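Local coordinates for biliverdin reductase (Synechocystis sp., PDB 5B3T), which probably uses NAD(P)H to reduce biliverdin, a linear tetrapyrrole of the heme-degrading pathway, at residues A81-L86 with H175-F180; L103-A108 with V130-L135; A167-T172 with P214-A219. One frame throughout, in Å; residues are numbered along the deposited sequence.

Contact 1: residues A81-L86 with H175-F180; sequences ATINQL and HQQFGF
Q177, Q85 and N84 give most of the surface buried where 81-86 meets the short helix 175-178, and two backbone oxygens of that helix, Q177 O and F178 O, accept the bonds. Q85 N donates to Q177 O at 3.0 Å, a weak bond bent to 134°, and N84 CB rests against the same oxygen at 3.4 Å. One carbonyl further along the helix, F178 O accepts from N84 ND2 at 3.1 Å in a nearly straight bond. This oxygen is met in the carbonyl plane, on a lone pair, and it also lies in the amide plane of N84, so the bond is well placed to fix the turn of the amide. The amide runs alongside the F178 side chain with the two planes 33° apart, and ND2 comes within 3.3 Å of F178 CD1. Q85 holds CG anti to its backbone N (chi1 -174°), which carries the extended chain beside Q176; Q85 CD passes 3.3 Å from Q176 O without a bond. The Q177 side chain leaves the backbone away from the loop, yet its CB meets I83 CG2 and its NE2 lies 3.7 Å from I83 CD1, the two side chains crossing at a slant. The side chain of W171 touches those of I83, N84 and Q177, while K240 makes a cation-pi contact with F178. N84 and W171 bind NADP(+) in another structure of this protein. The contact therefore joins the loop after strand 77-80 of the Rossmann fold to the C-terminal alpha/beta domain beside the dinucleotide site, in the two-domain arrangement of the Gfo/Idh/MocA family.

Contact 2: residues L103-A108 with V130-L135; sequences LEYPLA and VEHIEL
With CG anti to the backbone N (chi1 -175°) and a bend at chi2, the side chain of E104 curls past the end of strand 128-131 and brings OE2 within reach of two successive backbone amides. I133 N and E134 N each donate to it at 2.8 Å, at 145° and 171°, both from the syn side but through opposite faces of the carboxylate plane. This double grip on a buried oxygen probably stabilises the charged form of E104, and E134 CB packs against the same atom. Were E104 cut back to an alanine, the two amides would probably be left without their shared acceptor and the turn at 132-134 freer to shift. Behind the carboxylate the strands pair in parallel: E131 N donates to L103 O at 3.2 Å, and Y105 N to E131 O at 2.8 Å, one residue beyond the last bridge. They are the neighbouring strands of a beta-alpha-beta crossover in the Rossmann fold, connected through helix 111-124. On one face of the sheet V130 CG2 meets L103 CD1 at 3.7 Å and L107 CD1 at 3.9 Å, while V130 CG1 lies in plane at the edge of the Y105 ring. Past the strand ends Y105 CB sits over a face of the H132 imidazole in a CH-pi contact, 4.1 Å from the ring centroid; E104 OE2 lies at the edge of that same imidazole. S187 OG is hydrogen-bonded to H132 ND1, and R191 makes a cation-pi contact with the ring of Y105, a residue that contacts NADP(+) when the cofactor is present.

Contact 3: residues A167-T172 with P214-A219; sequences APQRWT and PEYFRA
Water 1 bridges two backbone carbonyls, donating to P168 O at 2.6 Å and to F217 O at 3.0 Å, and so joins two segments that share no direct hydrogen bond. It links the loop after strand 153-163 to the start of strand 217-228, both in the C-terminal alpha/beta domain, where R218 and A219 form a classic beta bulge opposite W209. On one flank of the water A167 CB fits against the bulge, 3.5 Å from R218 O, and also meets R218 CB. The guanidinium group of R218 leads off to a salt bridge with E242. On the other flank Y216 supplies the largest surface. Its CG is anti to the carbonyl carbon (chi1 -65°), and the ring lies against Q169, whose CG stands over the centre of one face in a CH-pi contact, 3.5 Å from the centroid and 13° off the normal. The Q169 amide lies over the CE1 rim of the ring, its plane 29° from the aromatic plane, with NE2 near Y216 CE1. H174 meets the Y216 ring edge-to-face. The same loop as Q169 carries R170 and W171, both seen to bind NADP(+) in a cofactor-bound form of the enzyme. R170 contributes its backbone oxygen to the contact: R170 O lies in the plane of the Y216 ring at its edge, 3.5 Å from CE2.

In the fold
Along the chain contact 2 (103-108 with 130-135) is nested within the span closed by contact 1 (81-86 with 175-180), and contact 3 (167-172 with 214-219) alternates with contact 1. Contact 2 belongs to the parallel Rossmann sheet near the middle of the chain, and contact 3 to the C-terminal domain; their centres are about 22 Å apart and their atoms do not touch. Contact 1 lies between, about 12 Å from each centre to centre. It packs on contact 2 through A81 on E104 and on contact 3 through N84 against W171. Each contact holds at least one residue known to bind NADP(+), absent here, consistent with a cofactor site along the domain junction.

Contact 1: residues A81-L86 with H175-F180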
loop_
_atom_site.group_PDB
_atom_site.type_symbol
_atom_site.label_atom_id
_atom_site.label_comp_id
_atom_site.label_asym_id
_atom_site.label_seq_id
_atom_site.Cartn_x
_atom_site.Cartn_y
_atom_site.Cartn_z
ATOM N N ALA A 81 -1.192 4.881 -8.467
ATOM C CA ALA A 81 -0.071 4.565 -7.579
ATOM C C ALA A 81 0.829 5.803 -7.537
ATOM O O ALA A 81 1.890 5.855 -8.162
ATOM C CB ALA A 81 0.700 3.329 -8.039
ATOM N N THR A 82 0.393 6.820 -6.731
ATOM C CA THR A 82 1.057 8.113 -6.775
ATOM C C THR A 82 1.115 8.715 -5.373
ATOM O O THR A 82 1.221 7.983 -4.377
ATOM C CB THR A 82 0.329 9.030 -7.784
ATOM O OG1 THR A 82 0.985 10.301 -7.876
ATOM C CG2 THR A 82 -1.140 9.242 -7.395
ATOM N N ILE A 83 1.091 10.044 -5.296
ATOM C CA ILE A 83 1.140 10.754 -4.021
ATOM C C ILE A 83 -0.013 10.314 -3.124
ATOM O O ILE A 83 -1.169 10.266 -3.565
ATOM C CB ILE A 83 1.098 12.269 -4.289
ATOM C CG1 ILE A 83 2.367 12.712 -5.036
ATOM C CG2 ILE A 83 0.903 13.035 -3.012
ATOM C CD1 ILE A 83 2.297 14.140 -5.600
ATOM N N ASN A 84 0.285 10.058 -1.863
ATOM C CA ASN A 84 -0.679 9.475 -0.929
ATOM C C ASN A 84 -1.992 10.248 -0.905
ATOM O O ASN A 84 -3.075 9.661 -1.012
ATOM C CB ASN A 84 -0.080 9.424 0.482
ATOM C CG ASN A 84 0.945 8.320 0.646
ATOM O OD1 ASN A 84 1.051 7.427 -0.194
ATOM N ND2 ASN A 84 1.696 8.370 1.740
ATOM N N GLN A 85 -1.911 11.573 -0.764
ATOM C CA GLN A 85 -3.113 12.379 -0.567
ATOM C C GLN A 85 -4.065 12.296 -1.756
ATOM O O GLN A 85 -5.279 12.453 -1.589
ATOM C CB GLN A 85 -2.719 13.834 -0.302
ATOM C CG GLN A 85 -3.883 14.747 0.067
ATOM C CD GLN A 85 -3.446 16.179 0.321
ATOM O OE1 GLN A 85 -2.514 16.679 -0.312
ATOM N NE2 GLN A 85 -4.120 16.848 1.250
ATOM N N LEU A 86 -3.541 12.031 -2.953
ATOM C CA LEU A 86 -4.329 12.123 -4.177
ATOM C C LEU A 86 -5.208 10.906 -4.446
ATOM O O LEU A 86 -6.118 11.001 -5.277
ATOM C CB LEU A 86 -3.403 12.334 -5.378
ATOM C CG LEU A 86 -2.631 13.649 -5.457
ATOM C CD1 LEU A 86 -1.748 13.669 -6.696
ATOM C CD2 LEU A 86 -3.601 14.817 -5.470
ATOM N N HIS A 175 3.632 17.350 5.083
ATOM C CA HIS A 175 2.597 16.945 6.035
ATOM C C HIS A 175 1.310 16.517 5.336
ATOM O O HIS A 175 0.783 15.428 5.592
ATOM C CB HIS A 175 2.304 18.084 7.015
ATOM C CG HIS A 175 3.281 18.186 8.146
ATOM N ND1 HIS A 175 3.292 17.299 9.201
ATOM C CD2 HIS A 175 4.260 19.087 8.401
ATOM C CE1 HIS A 175 4.246 17.641 10.050
ATOM N NE2 HIS A 175 4.847 18.723 9.588
ATOM N N GLN A 176 0.789 17.363 4.447
ATOM C CA GLN A 176 -0.517 17.097 3.852
ATOM C C GLN A 176 -0.446 16.035 2.757
ATOM O O GLN A 176 -1.319 15.163 2.681
ATOM C CB GLN A 176 -1.113 18.395 3.306
ATOM C CG GLN A 176 -1.551 19.366 4.394
ATOM C CD GLN A 176 -2.122 20.649 3.827
ATOM O OE1 GLN A 176 -2.414 20.735 2.635
ATOM N NE2 GLN A 176 -2.287 21.653 4.682
ATOM N N GLN A 177 0.580 16.086 1.903
ATOM C CA GLN A 177 0.665 15.134 0.799
ATOM C C GLN A 177 0.978 13.728 1.295
ATOM O O GLN A 177 0.420 12.748 0.786
ATOM C CB GLN A 177 1.717 15.590 -0.211
ATOM C CG GLN A 177 1.304 16.797 -1.041
ATOM C CD GLN A 177 2.383 17.233 -2.012
ATOM O OE1 GLN A 177 3.410 17.780 -1.611
ATOM N NE2 GLN A 177 2.156 16.991 -3.298
ATOM N N PHE A 178 1.871 13.604 2.279
ATOM C CA PHE A 178 2.213 12.283 2.791
ATOM C C PHE A 178 1.125 11.743 3.711
ATOM O O PHE A 178 0.857 10.537 3.718
ATOM C CB PHE A 178 3.561 12.334 3.512
ATOM C CG PHE A 178 4.001 11.010 4.063
ATOM C CD1 PHE A 178 4.253 9.940 3.215
ATOM C CD2 PHE A 178 4.176 10.834 5.422
ATOM C CE1 PHE A 178 4.659 8.717 3.718
ATOM C CE2 PHE A 178 4.584 9.615 5.930
ATOM C CZ PHE A 178 4.824 8.555 5.075
ATOM N N GLY A 179 0.485 12.617 4.479
ATOM C CA GLY A 179 -0.601 12.207 5.341
ATOM C C GLY A 179 -0.122 11.513 6.603
ATOM O O GLY A 179 1.055 11.552 6.976
ATOM N N PHE A 180 -1.073 10.864 7.269
ATOM C CA PHE A 180 -0.801 10.175 8.524
ATOM C C PHE A 180 0.311 9.148 8.331
ATOM O O PHE A 180 0.147 8.211 7.536
ATOM C CB PHE A 180 -2.066 9.499 9.047
ATOM C CG PHE A 180 -1.912 8.902 10.419
ATOM C CD1 PHE A 180 -1.366 9.645 11.454
ATOM C CD2 PHE A 180 -2.322 7.605 10.676
ATOM C CE1 PHE A 180 -1.221 9.102 12.719
ATOM C CE2 PHE A 180 -2.182 7.058 11.940
ATOM C CZ PHE A 180 -1.631 7.808 12.963
#

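Contact 2: residues L103-A108 with V130-L135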
loop_
_atom_site.group_PDB
_atom_site.type_symbol
_atom_site.label_atom_id
_atom_site.label_comp_id
_atom_site.label_asym_id
_atom_site.label_seq_id
_atom_site.Cartn_x
_atom_site.Cartn_y
_atom_site.Cartn_z
ATOM N N LEU A 103 -5.923 0.453 -7.486
ATOM C CA LEU A 103 -5.056 1.283 -6.666
ATOM C C LEU A 103 -4.026 0.426 -5.949
ATOM O O LEU A 103 -4.320 -0.695 -5.523
ATOM C CB LEU A 103 -5.851 2.071 -5.617
ATOM C CG LEU A 103 -6.848 3.149 -6.034
ATOM C CD1 LEU A 103 -8.250 2.748 -5.613
ATOM C CD2 LEU A 103 -6.464 4.486 -5.414
ATOM N N GLU A 104 -2.816 0.958 -5.833
ATOM C CA GLU A 104 -1.925 0.551 -4.761
ATOM C C GLU A 104 -2.355 1.297 -3.506
ATOM O O GLU A 104 -2.517 2.520 -3.538
ATOM C CB GLU A 104 -0.470 0.870 -5.110
ATOM C CG GLU A 104 0.547 0.370 -4.090
ATOM C CD GLU A 104 0.713 -1.140 -4.117
ATOM O OE1 GLU A 104 0.221 -1.780 -5.071
ATOM O OE2 GLU A 104 1.344 -1.688 -3.190
ATOM N N TYR A 105 -2.585 0.561 -2.423
ATOM C CA TYR A 105 -3.011 1.155 -1.157
ATOM C C TYR A 105 -2.109 2.346 -0.826
ATOM O O TYR A 105 -0.898 2.264 -1.013
ATOM C CB TYR A 105 -2.973 0.110 -0.041
ATOM C CG TYR A 105 -3.650 0.552 1.229
ATOM C CD1 TYR A 105 -5.020 0.391 1.400
ATOM C CD2 TYR A 105 -2.926 1.145 2.256
ATOM C CE1 TYR A 105 -5.646 0.801 2.558
ATOM C CE2 TYR A 105 -3.546 1.561 3.417
ATOM C CZ TYR A 105 -4.904 1.385 3.565
ATOM O OH TYR A 105 -5.524 1.797 4.721
ATOM N N PRO A 106 -2.681 3.457 -0.327
ATOM C CA PRO A 106 -4.003 3.715 0.261
ATOM C C PRO A 106 -5.189 3.789 -0.694
ATOM O O PRO A 106 -5.048 4.110 -1.875
ATOM C CB PRO A 106 -3.809 5.075 0.927
ATOM C CG PRO A 106 -2.854 5.766 0.026
ATOM C CD PRO A 106 -1.899 4.700 -0.449
ATOM N N LEU A 107 -6.370 3.502 -0.142
ATOM C CA LEU A 107 -7.618 3.648 -0.881
ATOM C C LEU A 107 -8.158 5.071 -0.785
ATOM O O LEU A 107 -8.620 5.629 -1.787
ATOM C CB LEU A 107 -8.648 2.643 -0.357
ATOM C CG LEU A 107 -10.134 2.848 -0.671
ATOM C CD1 LEU A 107 -10.390 2.801 -2.169
ATOM C CD2 LEU A 107 -10.963 1.789 0.050
ATOM N N ALA A 108 -8.103 5.672 0.401
ATOM C CA ALA A 108 -8.645 7.010 0.621
ATOM C C ALA A 108 -8.098 7.538 1.943
ATOM O O ALA A 108 -7.381 6.839 2.667
ATOM C CB ALA A 108 -10.175 7.000 0.617
ATOM N N VAL A 130 -8.123 -2.783 -4.881
ATOM C CA VAL A 130 -6.998 -2.245 -4.127
ATOM C C VAL A 130 -6.154 -3.405 -3.619
ATOM O O VAL A 130 -6.687 -4.363 -3.047
ATOM C CB VAL A 130 -7.459 -1.370 -2.946
ATOM C CG1 VAL A 130 -6.255 -0.815 -2.189
ATOM C CG2 VAL A 130 -8.357 -0.245 -3.428
ATOM N N GLU A 131 -4.844 -3.318 -3.827
ATOM C CA GLU A 131 -3.894 -4.222 -3.200
ATOM C C GLU A 131 -2.780 -3.410 -2.556
ATOM O O GLU A 131 -2.630 -2.209 -2.797
ATOM C CB GLU A 131 -3.309 -5.231 -4.199
ATOM C CG GLU A 131 -3.831 -6.658 -4.026
ATOM C CD GLU A 131 -3.463 -7.289 -2.683
ATOM O OE1 GLU A 131 -2.678 -6.695 -1.912
ATOM O OE2 GLU A 131 -3.963 -8.399 -2.398
ATOM N N HIS A 132 -1.996 -4.088 -1.720
ATOM C CA HIS A 132 -0.882 -3.470 -0.998
ATOM C C HIS A 132 0.300 -4.429 -1.126
ATOM O O HIS A 132 0.524 -5.275 -0.256
ATOM C CB HIS A 132 -1.253 -3.203 0.453
ATOM C CG HIS A 132 -0.329 -2.256 1.153
ATOM N ND1 HIS A 132 -0.381 -2.035 2.512
ATOM C CD2 HIS A 132 0.668 -1.469 0.681
ATOM C CE1 HIS A 132 0.543 -1.153 2.848
ATOM N NE2 HIS A 132 1.193 -0.795 1.756
ATOM N N ILE A 133 1.049 -4.293 -2.223
ATOM C CA ILE A 133 2.094 -5.238 -2.586
ATOM C C ILE A 133 3.476 -4.600 -2.555
ATOM O O ILE A 133 4.461 -5.261 -2.207
ATOM C CB ILE A 133 1.813 -5.855 -3.976
ATOM C CG1 ILE A 133 0.473 -6.589 -3.970
ATOM C CG2 ILE A 133 2.931 -6.803 -4.395
ATOM C CD1 ILE A 133 0.001 -7.025 -5.342
ATOM N N GLU A 134 3.573 -3.313 -2.900
ATOM C CA GLU A 134 4.878 -2.666 -3.011
ATOM C C GLU A 134 5.633 -2.697 -1.687
ATOM O O GLU A 134 6.848 -2.922 -1.662
ATOM C CB GLU A 134 4.706 -1.229 -3.506
ATOM C CG GLU A 134 6.007 -0.520 -3.847
ATOM C CD GLU A 134 6.663 0.121 -2.641
ATOM O OE1 GLU A 134 5.937 0.477 -1.690
ATOM O OE2 GLU A 134 7.905 0.259 -2.641
ATOM N N LEU A 135 4.932 -2.474 -0.578
ATOM C CA LEU A 135 5.551 -2.495 0.746
ATOM C C LEU A 135 5.527 -3.924 1.278
ATOM O O LEU A 135 4.493 -4.413 1.740
ATOM C CB LEU A 135 4.834 -1.539 1.693
ATOM C CG LEU A 135 5.373 -1.501 3.127
ATOM C CD1 LEU A 135 6.799 -0.965 3.156
ATOM C CD2 LEU A 135 4.460 -0.680 4.035
#

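Contact 3: residues A167-T172 with P214-A219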
loop_
_atom_site.group_PDB
_atom_site.type_symbol
_atom_site.label_atom_id
_atom_site.label_comp_id
_atom_site.label_asym_id
_atom_site.label_seq_id
_atom_site.Cartn_x
_atom_site.Cartn_y
_atom_site.Cartn_z
ATOM N N ALA A 167 16.687 15.881 4.975
ATOM C CA ALA A 167 15.328 15.550 4.583
ATOM C C ALA A 167 14.961 16.333 3.326
ATOM O O ALA A 167 15.184 17.549 3.272
ATOM C CB ALA A 167 14.349 15.864 5.710
ATOM N N PRO A 168 14.405 15.687 2.309
ATOM C CA PRO A 168 14.114 16.385 1.056
ATOM C C PRO A 168 12.881 17.267 1.168
ATOM O O PRO A 168 12.071 17.149 2.089
ATOM C CB PRO A 168 13.879 15.238 0.069
ATOM C CG PRO A 168 13.285 14.157 0.930
ATOM C CD PRO A 168 13.967 14.279 2.275
ATOM N N GLN A 169 12.754 18.168 0.199
ATOM C CA GLN A 169 11.548 18.979 0.063
ATOM C C GLN A 169 10.668 18.379 -1.032
ATOM O O GLN A 169 10.478 18.941 -2.112
ATOM C CB GLN A 169 11.910 20.433 -0.230
ATOM C CG GLN A 169 10.914 21.428 0.344
ATOM C CD GLN A 169 10.844 22.723 -0.441
ATOM O OE1 GLN A 169 11.160 22.761 -1.631
ATOM N NE2 GLN A 169 10.423 23.794 0.222
ATOM N N ARG A 170 10.138 17.194 -0.728
ATOM C CA ARG A 170 9.267 16.470 -1.641
ATOM C C ARG A 170 8.066 15.939 -0.864
ATOM O O ARG A 170 8.001 16.032 0.365
ATOM C CB ARG A 170 10.020 15.340 -2.356
ATOM C CG ARG A 170 10.482 14.218 -1.446
ATOM C CD ARG A 170 11.327 13.202 -2.202
ATOM N NE ARG A 170 10.602 12.595 -3.313
ATOM C CZ ARG A 170 10.847 11.377 -3.787
ATOM N NH1 ARG A 170 11.796 10.630 -3.241
ATOM N NH2 ARG A 170 10.140 10.903 -4.805
ATOM N N TRP A 171 7.108 15.366 -1.601
ATOM C CA TRP A 171 5.802 15.068 -1.019
ATOM C C TRP A 171 5.884 14.036 0.099
ATOM O O TRP A 171 5.033 14.030 0.995
ATOM C CB TRP A 171 4.830 14.603 -2.108
ATOM C CG TRP A 171 5.105 13.236 -2.678
ATOM C CD1 TRP A 171 5.844 12.942 -3.788
ATOM C CD2 TRP A 171 4.616 11.984 -2.180
ATOM N NE1 TRP A 171 5.854 11.584 -4.004
ATOM C CE2 TRP A 171 5.107 10.973 -3.030
ATOM C CE3 TRP A 171 3.815 11.618 -1.093
ATOM C CZ2 TRP A 171 4.826 9.622 -2.828
ATOM C CZ3 TRP A 171 3.535 10.275 -0.892
ATOM C CH2 TRP A 171 4.040 9.294 -1.756
ATOM N N THR A 172 6.896 13.165 0.080
ATOM C CA THR A 172 7.020 12.145 1.117
ATOM C C THR A 172 7.382 12.724 2.480
ATOM O O THR A 172 7.234 12.025 3.488
ATOM C CB THR A 172 8.057 11.097 0.707
ATOM O OG1 THR A 172 9.259 11.750 0.284
ATOM C CG2 THR A 172 7.523 10.230 -0.429
ATOM N N PRO A 214 7.185 25.078 7.748
ATOM C CA PRO A 214 6.479 24.069 8.552
ATOM C C PRO A 214 5.515 23.194 7.765
ATOM O O PRO A 214 4.884 22.314 8.362
ATOM C CB PRO A 214 5.734 24.920 9.590
ATOM C CG PRO A 214 5.490 26.213 8.886
ATOM C CD PRO A 214 6.705 26.443 8.024
ATOM N N GLU A 215 5.368 23.399 6.454
ATOM C CA GLU A 215 4.606 22.464 5.637
ATOM C C GLU A 215 5.359 21.163 5.398
ATOM O O GLU A 215 4.749 20.171 4.985
ATOM C CB GLU A 215 4.249 23.092 4.291
ATOM C CG GLU A 215 3.301 24.268 4.383
ATOM C CD GLU A 215 2.725 24.639 3.033
ATOM O OE1 GLU A 215 2.335 23.720 2.284
ATOM O OE2 GLU A 215 2.670 25.846 2.720
ATOM N N TYR A 216 6.666 21.155 5.635
ATOM C CA TYR A 216 7.490 19.964 5.550
ATOM C C TYR A 216 8.000 19.607 6.938
ATOM O O TYR A 216 8.218 20.482 7.779
ATOM C CB TYR A 216 8.674 20.181 4.602
ATOM C CG TYR A 216 8.276 20.391 3.160
ATOM C CD1 TYR A 216 7.967 21.659 2.681
ATOM C CD2 TYR A 216 8.214 19.324 2.274
ATOM C CE1 TYR A 216 7.600 21.854 1.363
ATOM C CE2 TYR A 216 7.851 19.510 0.954
ATOM C CZ TYR A 216 7.544 20.776 0.504
ATOM O OH TYR A 216 7.184 20.964 -0.811
ATOM N N PHE A 217 8.174 18.314 7.181
ATOM C CA PHE A 217 8.894 17.862 8.358
ATOM C C PHE A 217 10.243 17.303 7.930
ATOM O O PHE A 217 10.401 16.792 6.817
ATOM C CB PHE A 217 8.104 16.817 9.164
ATOM C CG PHE A 217 7.729 15.576 8.391
ATOM C CD1 PHE A 217 8.555 14.463 8.398
ATOM C CD2 PHE A 217 6.529 15.507 7.694
ATOM C CE1 PHE A 217 8.210 13.312 7.703
ATOM C CE2 PHE A 217 6.177 14.356 6.997
ATOM C CZ PHE A 217 7.018 13.260 7.002
ATOM N N ARG A 218 11.227 17.441 8.813
ATOM C CA ARG A 218 12.539 16.867 8.574
ATOM C C ARG A 218 12.715 15.516 9.246
ATOM O O ARG A 218 13.675 14.807 8.935
ATOM C CB ARG A 218 13.640 17.825 9.044
ATOM C CG ARG A 218 13.649 18.108 10.531
ATOM C CD ARG A 218 14.744 19.108 10.877
ATOM N NE ARG A 218 15.044 19.112 12.305
ATOM C CZ ARG A 218 16.025 18.405 12.855
ATOM N NH1 ARG A 218 16.801 17.646 12.093
ATOM N NH2 ARG A 218 16.235 18.460 14.163
ATOM N N ALA A 219 11.817 15.154 10.158
ATOM C CA ALA A 219 11.812 13.835 10.764
ATOM C C ALA A 219 10.439 13.595 11.368
ATOM O O ALA A 219 9.739 14.540 11.746
ATOM C CB ALA A 219 12.900 13.690 11.838
HETATM O O HOH W 1 11.660 18.052 4.462
#